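Local structure of serpin B3 (Homo sapiens, 4ZK3) at residues D47-Q52 against M304-N309; H83-L88 against K125-S130; K196-W201 against I210-Q215. The protein probably inhibits proteases, as most members of the serpin family do, and as the psoriasis-associated Pso p27 forms large aggregates. All coordinates share one frame; numbering follows the deposited sequence.

In the fold
All three interactions are only partly buried. Interactions 1 and 2 occupy one side of the serpin, their centres about 22 Å apart, and both back onto helix 31-42; the first helices of each, 47-57 and 81-91, follow one another in the chain. Interaction 3 lies beyond the centre of the chain, in a hairpin that belongs to a different part of the fold, its centre about 47 Å from that of interaction 1. Chemistry follows place. Side-chain amides and an aspartate hold a loop to a helix at 47-52/304-309, aromatic rings pack two helices at 83-88/125-130, and backbone bonds join strands at 196-201/210-215, with charged side chains at the hairpin's exposed margin.

Interaction 1. Residues D47-Q52 against M304-N309; sequences DNTAQQ and MVDIFN
With CG trans to its carbonyl carbon (chi1 -73°) and the chain extended beyond it, Q52 carries its amide from helix 47-57 to the backbone of V305 and D306. There OE1 takes two N-H groups: D306 N, 2.9 Å from Q52 OE1, lies in the carbonyl plane on a lone pair, whereas V305 N, 3.0 Å from Q52 OE1, comes from above that plane, 50° out of it. A water adds a third bond to OE1 and also joins T49 O to I307 N. Glutamine suits the post, since its other end can give a weak bond from NE2 to OD1 of D306. The receiving segment lies between helices 296-302 and 315-318, its 3-10 turn, 306-308, beginning at the second donor, D306; the contact ties a late loop of the serpin fold to a helix near the N-terminus. D306 is shared: N48 ND2 lies 3.1 Å from D306 OD2, meeting the carboxylate from above its plane with the bond in the asparagine's amide plane. On the buried side T49 CG2 packs 3.7 Å from I307 CD1, crossing it at nearly a right angle, while T49 OG1 bonds to D313 N.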
loop_
_atom_site.group_PDB
_atom_site.type_symbol
_atom_site.label_atom_id
_atom_site.label_comp_id
_atom_site.label_asym_id
_atom_site.label_seq_id
_atom_site.Cartn_x
_atom_site.Cartn_y
_atom_site.Cartn_z
ATOM N N ASP A 47 -8.900 -22.314 -12.421
ATOM C CA ASP A 47 -9.106 -22.123 -13.859
ATOM C C ASP A 47 -8.916 -20.685 -14.200
ATOM O O ASP A 47 -7.887 -20.074 -13.858
ATOM C CB ASP A 47 -10.511 -22.587 -14.314
ATOM C CG ASP A 47 -10.725 -24.091 -14.144
ATOM O OD1 ASP A 47 -9.734 -24.832 -13.934
ATOM O OD2 ASP A 47 -11.901 -24.522 -14.190
ATOM N N ASN A 48 -9.936 -20.120 -14.820
ATOM C CA ASN A 48 -9.834 -18.784 -15.358
ATOM C C ASN A 48 -9.846 -17.705 -14.272
ATOM O O ASN A 48 -9.191 -16.654 -14.435
ATOM C CB ASN A 48 -11.000 -18.547 -16.299
ATOM C CG ASN A 48 -10.619 -17.691 -17.473
ATOM O OD1 ASN A 48 -9.583 -17.935 -18.115
ATOM N ND2 ASN A 48 -11.450 -16.680 -17.769
ATOM N N THR A 49 -10.607 -17.968 -13.192
ATOM C CA THR A 49 -10.749 -17.034 -12.058
ATOM C C THR A 49 -9.295 -16.786 -11.563
ATOM O O THR A 49 -8.835 -15.643 -11.505
ATOM C CB THR A 49 -11.712 -17.558 -10.948
ATOM O OG1 THR A 49 -13.070 -17.517 -11.392
ATOM C CG2 THR A 49 -11.696 -16.662 -9.738
ATOM N N ALA A 50 -8.547 -17.866 -11.346
ATOM C CA ALA A 50 -7.163 -17.768 -10.912
ATOM C C ALA A 50 -6.269 -17.096 -11.927
ATOM O O ALA A 50 -5.385 -16.280 -11.560
ATOM C CB ALA A 50 -6.607 -19.161 -10.512
ATOM N N GLN A 51 -6.466 -17.417 -13.214
ATOM C CA GLN A 51 -5.565 -16.866 -14.210
ATOM C C GLN A 51 -5.701 -15.334 -14.336
ATOM O O GLN A 51 -4.729 -14.634 -14.467
ATOM C CB GLN A 51 -5.740 -17.562 -15.577
ATOM C CG GLN A 51 -4.525 -17.402 -16.494
ATOM C CD GLN A 51 -3.234 -17.958 -15.862
ATOM O OE1 GLN A 51 -3.262 -18.973 -15.143
ATOM N NE2 GLN A 51 -2.099 -17.281 -16.110
ATOM N N GLN A 52 -6.900 -14.804 -14.248
ATOM C CA GLN A 52 -7.093 -13.349 -14.239
ATOM C C GLN A 52 -6.414 -12.652 -12.998
ATOM O O GLN A 52 -5.891 -11.532 -13.077
ATOM C CB GLN A 52 -8.601 -13.081 -14.221
ATOM C CG GLN A 52 -9.237 -13.376 -15.573
ATOM C CD GLN A 52 -10.737 -13.254 -15.597
ATOM O OE1 GLN A 52 -11.395 -12.923 -14.602
ATOM N NE2 GLN A 52 -11.307 -13.541 -16.761
ATOM N N MET A 304 -9.688 -8.509 -13.700
ATOM C CA MET A 304 -10.308 -9.456 -12.762
ATOM C C MET A 304 -11.832 -9.382 -12.893
ATOM O O MET A 304 -12.494 -8.577 -12.201
ATOM C CB MET A 304 -9.833 -9.243 -11.300
ATOM C CG MET A 304 -8.534 -9.921 -10.927
ATOM S SD MET A 304 -7.868 -9.319 -9.319
ATOM C CE MET A 304 -9.190 -9.727 -8.208
ATOM N N VAL A 305 -12.382 -10.236 -13.780
ATOM C CA VAL A 305 -13.840 -10.247 -14.037
ATOM C C VAL A 305 -14.602 -11.430 -13.466
ATOM O O VAL A 305 -15.670 -11.227 -12.863
ATOM C CB VAL A 305 -14.247 -10.085 -15.543
ATOM C CG1 VAL A 305 -14.723 -8.653 -15.807
ATOM C CG2 VAL A 305 -13.119 -10.417 -16.484
ATOM N N ASP A 306 -14.104 -12.644 -13.676
ATOM C CA ASP A 306 -14.867 -13.861 -13.263
ATOM C C ASP A 306 -15.216 -13.847 -11.727
ATOM O O ASP A 306 -16.276 -14.305 -11.272
ATOM C CB ASP A 306 -14.043 -15.146 -13.568
ATOM C CG ASP A 306 -13.939 -15.500 -15.108
ATOM O OD1 ASP A 306 -14.180 -14.604 -15.952
ATOM O OD2 ASP A 306 -13.549 -16.678 -15.422
ATOM N N ILE A 307 -14.263 -13.323 -10.942
ATOM C CA ILE A 307 -14.287 -13.316 -9.493
ATOM C C ILE A 307 -15.446 -12.490 -8.998
ATOM O O ILE A 307 -15.965 -12.734 -7.889
ATOM C CB ILE A 307 -12.926 -12.776 -8.956
ATOM C CG1 ILE A 307 -12.799 -12.929 -7.473
ATOM C CG2 ILE A 307 -12.750 -11.300 -9.266
ATOM C CD1 ILE A 307 -12.499 -14.319 -7.034
ATOM N N PHE A 308 -15.874 -11.503 -9.772
ATOM C CA PHE A 308 -17.023 -10.656 -9.323
ATOM C C PHE A 308 -18.400 -11.058 -9.918
ATOM O O PHE A 308 -19.401 -10.416 -9.639
ATOM C CB PHE A 308 -16.751 -9.165 -9.557
ATOM C CG PHE A 308 -15.482 -8.657 -8.878
ATOM C CD1 PHE A 308 -15.368 -8.634 -7.488
ATOM C CD2 PHE A 308 -14.418 -8.187 -9.634
ATOM C CE1 PHE A 308 -14.222 -8.165 -6.874
ATOM C CE2 PHE A 308 -13.268 -7.701 -9.016
ATOM C CZ PHE A 308 -13.173 -7.705 -7.641
ATOM N N ASN A 309 -18.455 -12.141 -10.693
ATOM C CA ASN A 309 -19.720 -12.555 -11.291
ATOM C C ASN A 309 -19.914 -14.041 -11.239
ATOM O O ASN A 309 -19.099 -14.784 -10.633
ATOM C CB ASN A 309 -19.848 -12.023 -12.740
ATOM C CG ASN A 309 -18.909 -12.708 -13.725
ATOM O OD1 ASN A 309 -18.520 -13.874 -13.574
ATOM N ND2 ASN A 309 -18.536 -11.968 -14.761
HETATM O O HOH W 1 -11.121 -13.455 -11.817
#

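Interaction 2. Residues H83-L88 against K125-S130; sequences HQFQKL and KFYQTS
Aromatic contacts dominate where H83 and F85 face F126 and Y127. F126 presents its edge to the face of H83 in a T-shaped pair, centroids 4.9 Å apart and planes at 66°; F126 CE1 stands over the middle of the imidazole. A chi1 of -59° places the F126 ring there, with CG trans to the carbonyl carbon. F85 and Y127 form a second, oblique pair, planes at 33°, in which F85 CD1 comes within 3.6 Å of Y127 CE1. Flat rings can turn to an edge or a tilt and so let the helices come close.

No conventional hydrogen bond crosses the interface; carbons meet carbonyl oxygens instead. Q86, with CG trans to the backbone N, reaches with an extended chain over the carbonyls of K125 and F126: Q86 CA offers a bent C-H contact to F126 O at 3.2 Å, and Q86 CD is 3.5 Å from K125 O. F126 O is buried without another partner, which leaves the C-H contact as a modest compensation.

K125 CD lies over one face of the F126 ring, toward its rim, and K125 NZ is 4.8 Å from H83 NE2; a protonated histidine would probably feel that like charge.

Helix 31-42 backs both inner rings, with T35 and S36 against F85 and M40 against Y127. N105 of strand 99-110 also touches Y127, and beyond Q128 the chain enters strand 130-134, which runs parallel to strand 99-110.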
loop_
_atom_site.group_PDB
_atom_site.type_symbol
_atom_site.label_atom_id
_atom_site.label_comp_id
_atom_site.label_asym_id
_atom_site.label_seq_id
_atom_site.Cartn_x
_atom_site.Cartn_y
_atom_site.Cartn_z
ATOM N N HIS A 83 5.071 -19.275 -1.893
ATOM C CA HIS A 83 6.241 -19.532 -1.051
ATOM C C HIS A 83 7.095 -18.283 -0.971
ATOM O O HIS A 83 7.653 -17.941 0.061
ATOM C CB HIS A 83 7.146 -20.628 -1.669
ATOM C CG HIS A 83 6.617 -22.028 -1.552
ATOM N ND1 HIS A 83 7.085 -22.920 -0.606
ATOM C CD2 HIS A 83 5.698 -22.708 -2.288
ATOM C CE1 HIS A 83 6.454 -24.077 -0.744
ATOM N NE2 HIS A 83 5.608 -23.974 -1.757
ATOM N N GLN A 84 7.269 -17.637 -2.104
ATOM C CA GLN A 84 8.100 -16.436 -2.158
ATOM C C GLN A 84 7.430 -15.302 -1.368
ATOM O O GLN A 84 8.079 -14.570 -0.603
ATOM C CB GLN A 84 8.407 -16.058 -3.615
ATOM C CG GLN A 84 9.184 -17.165 -4.327
ATOM C CD GLN A 84 9.744 -16.740 -5.651
ATOM O OE1 GLN A 84 9.602 -17.438 -6.651
ATOM N NE2 GLN A 84 10.368 -15.573 -5.671
ATOM N N PHE A 85 6.107 -15.234 -1.482
ATOM C CA PHE A 85 5.362 -14.268 -0.711
ATOM C C PHE A 85 5.422 -14.587 0.788
ATOM O O PHE A 85 5.526 -13.680 1.606
ATOM C CB PHE A 85 3.914 -14.161 -1.211
ATOM C CG PHE A 85 3.319 -12.824 -0.951
ATOM C CD1 PHE A 85 2.685 -12.578 0.219
ATOM C CD2 PHE A 85 3.504 -11.788 -1.844
ATOM C CE1 PHE A 85 2.184 -11.323 0.487
ATOM C CE2 PHE A 85 3.006 -10.518 -1.597
ATOM C CZ PHE A 85 2.343 -10.283 -0.436
ATOM N N GLN A 86 5.403 -15.871 1.157
ATOM C CA GLN A 86 5.536 -16.234 2.542
ATOM C C GLN A 86 6.857 -15.744 3.135
ATOM O O GLN A 86 6.891 -15.262 4.291
ATOM C CB GLN A 86 5.410 -17.735 2.694
ATOM C CG GLN A 86 5.697 -18.268 4.063
ATOM C CD GLN A 86 6.014 -19.762 4.005
ATOM O OE1 GLN A 86 5.554 -20.509 3.101
ATOM N NE2 GLN A 86 6.830 -20.206 4.945
ATOM N N LYS A 87 7.935 -15.853 2.361
ATOM C CA LYS A 87 9.252 -15.359 2.808
ATOM C C LYS A 87 9.196 -13.837 3.008
ATOM O O LYS A 87 9.671 -13.321 4.019
ATOM C CB LYS A 87 10.333 -15.681 1.778
ATOM C CG LYS A 87 10.900 -17.096 1.870
ATOM C CD LYS A 87 12.288 -17.175 1.213
ATOM C CE LYS A 87 13.163 -18.311 1.759
ATOM N NZ LYS A 87 13.200 -19.536 0.904
ATOM N N LEU A 88 8.599 -13.114 2.056
ATOM C CA LEU A 88 8.377 -11.690 2.244
ATOM C C LEU A 88 7.622 -11.356 3.520
ATOM O O LEU A 88 8.069 -10.496 4.286
ATOM C CB LEU A 88 7.593 -11.081 1.086
ATOM C CG LEU A 88 8.366 -10.517 -0.100
ATOM C CD1 LEU A 88 7.360 -9.809 -1.000
ATOM C CD2 LEU A 88 9.511 -9.589 0.322
ATOM N N LYS A 125 -0.366 -21.310 6.162
ATOM C CA LYS A 125 1.021 -21.532 5.837
ATOM C C LYS A 125 1.692 -20.443 4.969
ATOM O O LYS A 125 2.790 -20.035 5.282
ATOM C CB LYS A 125 1.152 -22.843 5.093
ATOM C CG LYS A 125 2.575 -23.152 4.646
ATOM C CD LYS A 125 2.550 -24.138 3.481
ATOM C CE LYS A 125 3.926 -24.680 3.143
ATOM N NZ LYS A 125 3.729 -25.847 2.244
ATOM N N PHE A 126 1.087 -20.049 3.854
ATOM C CA PHE A 126 1.727 -19.017 2.989
ATOM C C PHE A 126 1.536 -17.553 3.438
ATOM O O PHE A 126 2.424 -16.710 3.186
ATOM C CB PHE A 126 1.289 -19.157 1.539
ATOM C CG PHE A 126 1.620 -20.492 0.958
ATOM C CD1 PHE A 126 2.940 -20.834 0.705
ATOM C CD2 PHE A 126 0.615 -21.436 0.737
ATOM C CE1 PHE A 126 3.247 -22.092 0.213
ATOM C CE2 PHE A 126 0.921 -22.694 0.251
ATOM C CZ PHE A 126 2.240 -23.020 -0.014
ATOM N N TYR A 127 0.405 -17.277 4.093
ATOM C CA TYR A 127 0.002 -15.901 4.426
ATOM C C TYR A 127 -0.115 -15.702 5.917
ATOM O O TYR A 127 -0.481 -14.635 6.365
ATOM C CB TYR A 127 -1.343 -15.581 3.753
ATOM C CG TYR A 127 -1.167 -15.438 2.296
ATOM C CD1 TYR A 127 -0.741 -14.233 1.741
ATOM C CD2 TYR A 127 -1.289 -16.535 1.467
ATOM C CE1 TYR A 127 -0.524 -14.125 0.385
ATOM C CE2 TYR A 127 -1.039 -16.431 0.107
ATOM C CZ TYR A 127 -0.681 -15.246 -0.424
ATOM O OH TYR A 127 -0.426 -15.166 -1.773
ATOM N N GLN A 128 0.215 -16.735 6.708
ATOM C CA GLN A 128 0.197 -16.620 8.177
ATOM C C GLN A 128 -1.197 -16.206 8.638
ATOM O O GLN A 128 -1.370 -15.555 9.652
ATOM C CB GLN A 128 1.252 -15.627 8.674
ATOM C CG GLN A 128 2.646 -15.780 8.075
ATOM C CD GLN A 128 3.684 -14.692 8.574
ATOM O OE1 GLN A 128 3.362 -13.513 8.860
ATOM N NE2 GLN A 128 4.944 -15.109 8.651
ATOM N N THR A 129 -2.216 -16.603 7.895
ATOM C CA THR A 129 -3.555 -16.157 8.145
ATOM C C THR A 129 -4.149 -16.860 9.405
ATOM O O THR A 129 -4.119 -18.089 9.496
ATOM C CB THR A 129 -4.411 -16.442 6.904
ATOM O OG1 THR A 129 -3.786 -15.812 5.760
ATOM C CG2 THR A 129 -5.819 -15.880 7.101
ATOM N N SER A 130 -4.743 -16.094 10.322
ATOM C CA SER A 130 -5.523 -16.682 11.408
ATOM C C SER A 130 -6.981 -16.612 10.982
ATOM O O SER A 130 -7.321 -15.914 10.034
ATOM C CB SER A 130 -5.293 -15.925 12.739
ATOM O OG SER A 130 -5.617 -14.551 12.559
#

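Interaction 3. Residues K196-W201 against I210-Q215; sequences KEEKFW and IQMMRQ
A beta hairpin of the serpin's sheet C joins strand 196-201 to the start of the long strand 206-224, and K196, E197 and E198 pair antiparallel with M212, Q211 and I210. K196 and M212 form a hydrogen-bonded pair, with K196 N 3.1 Å from M212 O and M212 N 2.8 Å from K196 O. E197 and Q211 make the non-hydrogen-bonded pair between, where E197 CA turns a C-H on I210 O. E198 and I210 form the next hydrogen-bonded pair, less evenly: E198 N meets I210 O almost head-on at 2.9 Å, but the return bond from I210 N to E198 O is weak. Beyond it the backbone of F200 bonds to K208. The short segments run at 113° to each other, far from the straight antiparallel arrangement.

K196, E198, I210 and M212 share one face. E198 CD lies 3.6 Å from M212 CB, the two side chains crossing at about a right angle, and its carboxylate plane is turned only 7° from that of the R214 guanidinium, but is displaced from it. E198 OE2 and R214 NE are 4.2 Å from each other, beyond a salt bridge. K196 brings CG to the edge of the guanidinium, in its plane, and CD obliquely to within 3.2 Å of R214 NH2; bends late in the lysine chain carry NZ away. Farther on, F200 CD2 packs 3.9 Å from I210 CD1, and the phenyl ring also meets F387 edge-to-face; a branched apolar residue suits this buried corner. On the other face Q211 OE1 touches the E197 methylenes, while the glutamate's OE2 bonds to S209 OG.

Backbone hydrogen bonds therefore carry the pairing. K196 and E197 lend methylenes, whereas E198 lays its carboxylate on M212 and R214 offers its guanidinium to the lysine chain; E198 probably eases the like charges of K196 and R214 through long-range attraction.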
loop_
_atom_site.group_PDB
_atom_site.type_symbol
_atom_site.label_atom_id
_atom_site.label_comp_id
_atom_site.label_asym_id
_atom_site.label_seq_id
_atom_site.Cartn_x
_atom_site.Cartn_y
_atom_site.Cartn_z
ATOM N N LYS A 196 8.930 26.027 9.925
ATOM C CA LYS A 196 8.391 27.372 9.697
ATOM C C LYS A 196 7.156 27.294 8.830
ATOM O O LYS A 196 7.087 26.412 7.988
ATOM C CB LYS A 196 9.390 28.186 8.892
ATOM C CG LYS A 196 10.411 29.006 9.674
ATOM C CD LYS A 196 11.502 29.574 8.741
ATOM C CE LYS A 196 10.999 30.264 7.474
ATOM N NZ LYS A 196 10.441 31.621 7.757
ATOM N N GLU A 197 6.195 28.218 8.982
ATOM C CA GLU A 197 5.061 28.286 8.049
ATOM C C GLU A 197 5.558 28.758 6.694
ATOM O O GLU A 197 6.286 29.721 6.634
ATOM C CB GLU A 197 4.000 29.252 8.539
ATOM C CG GLU A 197 2.700 29.117 7.790
ATOM C CD GLU A 197 1.752 30.281 8.039
ATOM O OE1 GLU A 197 2.205 31.427 8.288
ATOM O OE2 GLU A 197 0.526 30.056 7.979
ATOM N N GLU A 198 5.184 28.085 5.607
ATOM C CA GLU A 198 5.539 28.554 4.269
ATOM C C GLU A 198 4.398 28.258 3.391
ATOM O O GLU A 198 3.408 27.627 3.795
ATOM C CB GLU A 198 6.756 27.843 3.660
ATOM C CG GLU A 198 7.962 27.832 4.553
ATOM C CD GLU A 198 9.176 27.264 3.853
ATOM O OE1 GLU A 198 9.048 26.714 2.721
ATOM O OE2 GLU A 198 10.269 27.393 4.428
ATOM N N LYS A 199 4.524 28.734 2.165
ATOM C CA LYS A 199 3.533 28.429 1.175
ATOM C C LYS A 199 3.844 27.081 0.537
ATOM O O LYS A 199 4.976 26.742 0.375
ATOM C CB LYS A 199 3.545 29.530 0.127
ATOM C CG LYS A 199 3.305 30.879 0.777
ATOM C CD LYS A 199 3.202 31.988 -0.245
ATOM C CE LYS A 199 3.204 33.331 0.478
ATOM N NZ LYS A 199 2.687 34.364 -0.445
ATOM N N PHE A 200 2.807 26.343 0.208
ATOM C CA PHE A 200 2.882 25.174 -0.625
ATOM C C PHE A 200 2.041 25.496 -1.809
ATOM O O PHE A 200 0.918 25.934 -1.630
ATOM C CB PHE A 200 2.258 23.934 0.054
ATOM C CG PHE A 200 2.427 22.662 -0.730
ATOM C CD1 PHE A 200 1.507 22.300 -1.659
ATOM C CD2 PHE A 200 3.525 21.838 -0.519
ATOM C CE1 PHE A 200 1.631 21.130 -2.364
ATOM C CE2 PHE A 200 3.658 20.662 -1.212
ATOM C CZ PHE A 200 2.722 20.309 -2.151
ATOM N N TRP A 201 2.579 25.303 -3.020
ATOM C CA TRP A 201 1.875 25.667 -4.259
ATOM C C TRP A 201 1.345 24.407 -4.945
ATOM O O TRP A 201 2.121 23.661 -5.516
ATOM C CB TRP A 201 2.789 26.414 -5.272
ATOM C CG TRP A 201 3.402 27.789 -4.894
ATOM C CD1 TRP A 201 4.637 28.007 -4.339
ATOM C CD2 TRP A 201 2.862 29.106 -5.170
ATOM N NE1 TRP A 201 4.880 29.367 -4.213
ATOM C CE2 TRP A 201 3.802 30.058 -4.703
ATOM C CE3 TRP A 201 1.678 29.569 -5.732
ATOM C CZ2 TRP A 201 3.573 31.439 -4.773
ATOM C CZ3 TRP A 201 1.449 30.958 -5.798
ATOM C CH2 TRP A 201 2.394 31.865 -5.319
ATOM N N ILE A 210 1.425 25.802 5.137
ATOM C CA ILE A 210 1.908 24.489 5.488
ATOM C C ILE A 210 3.058 24.664 6.478
ATOM O O ILE A 210 3.782 25.664 6.465
ATOM C CB ILE A 210 2.396 23.696 4.217
ATOM C CG1 ILE A 210 2.112 22.208 4.402
ATOM C CG2 ILE A 210 3.884 24.019 3.922
ATOM C CD1 ILE A 210 2.287 21.352 3.166
ATOM N N GLN A 211 3.265 23.680 7.337
ATOM C CA GLN A 211 4.408 23.715 8.230
ATOM C C GLN A 211 5.567 22.999 7.532
ATOM O O GLN A 211 5.500 21.782 7.234
ATOM C CB GLN A 211 4.055 23.081 9.567
ATOM C CG GLN A 211 2.966 23.821 10.346
ATOM C CD GLN A 211 3.448 25.196 10.807
ATOM O OE1 GLN A 211 2.971 26.225 10.315
ATOM N NE2 GLN A 211 4.443 25.211 11.667
ATOM N N MET A 212 6.625 23.738 7.236
ATOM C CA MET A 212 7.763 23.185 6.489
ATOM C C MET A 212 8.924 22.823 7.366
ATOM O O MET A 212 9.505 23.679 8.004
ATOM C CB MET A 212 8.252 24.163 5.389
ATOM C CG MET A 212 9.314 23.530 4.453
ATOM S SD MET A 212 8.546 22.250 3.408
ATOM C CE MET A 212 7.609 23.223 2.263
ATOM N N MET A 213 9.313 21.543 7.366
ATOM C CA MET A 213 10.453 21.123 8.161
ATOM C C MET A 213 11.701 21.305 7.310
ATOM O O MET A 213 11.648 21.220 6.079
ATOM C CB MET A 213 10.344 19.662 8.616
ATOM C CG MET A 213 8.980 19.236 9.135
ATOM S SD MET A 213 8.967 17.492 9.618
ATOM C CE MET A 213 9.368 16.627 8.088
ATOM N N ARG A 214 12.820 21.532 7.946
ATOM C CA ARG A 214 14.031 21.945 7.227
ATOM C C ARG A 214 15.230 21.360 7.931
ATOM O O ARG A 214 15.263 21.329 9.148
ATOM C CB ARG A 214 14.154 23.454 7.185
ATOM C CG ARG A 214 12.917 24.128 6.572
ATOM C CD ARG A 214 12.988 25.642 6.298
ATOM N NE ARG A 214 12.927 26.443 7.498
ATOM C CZ ARG A 214 13.982 26.763 8.242
ATOM N NH1 ARG A 214 15.187 26.305 7.928
ATOM N NH2 ARG A 214 13.841 27.530 9.322
ATOM N N GLN A 215 16.168 20.827 7.145
ATOM C CA GLN A 215 17.433 20.360 7.641
ATOM C C GLN A 215 18.425 20.306 6.477
ATOM O O GLN A 215 18.018 20.238 5.324
ATOM C CB GLN A 215 17.319 18.980 8.318
ATOM C CG GLN A 215 17.119 17.796 7.366
ATOM C CD GLN A 215 17.152 16.453 8.083
ATOM O OE1 GLN A 215 16.123 15.796 8.251
ATOM N NE2 GLN A 215 18.320 16.058 8.546
#